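Local coordinates for putative NADPH:quinone oxidoreductase (Ralstonia eutropha, PDB 3IUP), which binds NADPH and probably uses it to reduce quinones or related substrates, at residues D33-R38 with I133-C138. Numbering follows the deposited sequence.
Sequences DEVLIR and IPADQC
In the GroES-like domain, the start of strand 34-43 pairs antiparallel with the end of strand 130-134, and Val-35 and Ile-133 bond to each other twice through their backbones. Val-35 N donates to Ile-133 O at 2.9 Å in a nearly straight bond (170° at the hydrogen), while Ile-133 N returns one to Val-35 O. At the neighbouring non-hydrogen-bonded pair the CA atoms of Glu-34 and Pro-134 come within 4.1 Å, and CA of Glu-34 also makes a CA-H...O contact with Ile-133 O. Beyond Pro-134 the backbone leaves the strand through the 3-10 turn 135-137, yet Ala-135 N still reaches Asp-33 O, 2.8 Å away and in its carbonyl plane. A water donates to the same Asp-33 O and accepts from Asp-136 N, linking the turn a second time to the residue just before strand 34-43. The turn brings Cys-138 back over the face that carries Val-35, Ile-37 and Ile-133, in the curled, mostly antiparallel β-sheet of the GroES-like domain, a fold shared with medium-chain dehydrogenases and reductases. Cys-138 SG lies 3.7 Å from Val-35 CG2 and 4.0 Å from Ile-37 CD1. With CG1 between its backbone N and carbonyl carbon (chi1 78°), Ile-133 sets that methylene 3.9 Å from Ile-37 CD1, the two side chains crossing at a slant. Strand 118-121 adds Val-119 against Ile-37 and Ala-121 against Ile-133.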
# COMPACT_ATOMS: atom_id res chain seq x y z
N ASP A 33 30.01 -28.48 11.58
CA ASP A 33 28.70 -27.99 11.94
C ASP A 33 27.63 -28.38 10.93
O ASP A 33 26.53 -27.88 11.00
CB ASP A 33 28.73 -26.47 12.12
CG ASP A 33 29.77 -26.03 13.12
OD1 ASP A 33 29.84 -26.69 14.20
OD2 ASP A 33 30.56 -25.11 12.79
N GLU A 34 27.95 -29.31 10.04
CA GLU A 34 27.02 -29.69 8.96
C GLU A 34 26.51 -31.14 9.07
O GLU A 34 27.13 -32.00 9.72
CB GLU A 34 27.67 -29.52 7.58
CG GLU A 34 27.97 -28.08 7.17
CD GLU A 34 28.80 -28.00 5.89
OE1 GLU A 34 29.71 -28.83 5.65
OE2 GLU A 34 28.48 -27.09 5.09
N VAL A 35 25.42 -31.40 8.36
CA VAL A 35 24.91 -32.77 8.20
C VAL A 35 24.59 -33.00 6.73
O VAL A 35 24.34 -32.04 5.99
CB VAL A 35 23.67 -33.03 9.07
CG1 VAL A 35 24.05 -32.88 10.60
CG2 VAL A 35 22.49 -32.11 8.69
N LEU A 36 24.57 -34.26 6.32
CA LEU A 36 24.18 -34.61 4.98
C LEU A 36 22.84 -35.27 5.08
O LEU A 36 22.70 -36.28 5.78
CB LEU A 36 25.19 -35.58 4.35
CG LEU A 36 24.96 -35.85 2.86
CD1 LEU A 36 25.26 -34.59 2.05
CD2 LEU A 36 25.83 -37.05 2.43
N ILE A 37 21.85 -34.72 4.36
CA ILE A 37 20.49 -35.24 4.36
C ILE A 37 20.17 -35.92 3.05
O ILE A 37 20.41 -35.36 1.97
CB ILE A 37 19.46 -34.14 4.60
CG1 ILE A 37 19.73 -33.40 5.91
CG2 ILE A 37 18.05 -34.73 4.54
CD1 ILE A 37 19.02 -32.04 5.90
N ARG A 38 19.64 -37.14 3.13
CA ARG A 38 19.06 -37.80 1.96
C ARG A 38 17.62 -37.30 1.86
O ARG A 38 16.79 -37.67 2.67
CB ARG A 38 19.07 -39.33 2.11
CG ARG A 38 18.58 -40.07 0.84
CD ARG A 38 18.59 -41.57 0.96
NE ARG A 38 17.64 -41.98 1.97
CZ ARG A 38 17.94 -42.63 3.10
NH1 ARG A 38 19.18 -43.05 3.34
NH2 ARG A 38 16.98 -42.93 3.95
N ILE A 133 23.91 -29.43 4.73
CA ILE A 133 23.46 -28.17 5.29
C ILE A 133 23.83 -28.05 6.75
O ILE A 133 24.04 -29.05 7.39
CB ILE A 133 21.97 -27.95 5.10
CG1 ILE A 133 21.14 -28.72 6.07
CG2 ILE A 133 21.53 -28.29 3.66
CD1 ILE A 133 19.85 -27.98 6.31
N PRO A 134 23.89 -26.82 7.26
CA PRO A 134 24.21 -26.67 8.68
C PRO A 134 23.20 -27.31 9.60
O PRO A 134 21.98 -27.21 9.38
CB PRO A 134 24.22 -25.16 8.89
CG PRO A 134 24.54 -24.61 7.55
CD PRO A 134 23.84 -25.52 6.58
N ALA A 135 23.74 -28.00 10.59
CA ALA A 135 22.97 -28.57 11.68
C ALA A 135 21.94 -27.56 12.18
O ALA A 135 20.80 -27.95 12.45
CB ALA A 135 23.90 -28.98 12.81
N ASP A 136 22.32 -26.28 12.28
CA ASP A 136 21.42 -25.31 12.89
C ASP A 136 20.26 -24.92 11.98
O ASP A 136 19.40 -24.17 12.41
CB ASP A 136 22.17 -24.09 13.51
CG ASP A 136 22.79 -23.12 12.47
OD1 ASP A 136 22.57 -23.25 11.23
OD2 ASP A 136 23.53 -22.21 12.92
N GLN A 137 20.20 -25.46 10.76
CA GLN A 137 19.06 -25.21 9.87
C GLN A 137 18.08 -26.38 9.77
O GLN A 137 17.18 -26.37 8.93
CB GLN A 137 19.53 -24.82 8.47
CG GLN A 137 20.31 -23.48 8.42
CD GLN A 137 20.76 -23.13 6.99
OE1 GLN A 137 20.12 -23.51 5.99
NE2 GLN A 137 21.88 -22.43 6.89
N CYS A 138 18.30 -27.40 10.57
CA CYS A 138 17.48 -28.59 10.56
C CYS A 138 16.44 -28.53 11.65
O CYS A 138 16.76 -28.20 12.78
CB CYS A 138 18.34 -29.82 10.76
SG CYS A 138 19.45 -30.06 9.35
O HOH W 1 25.14 -25.46 12.20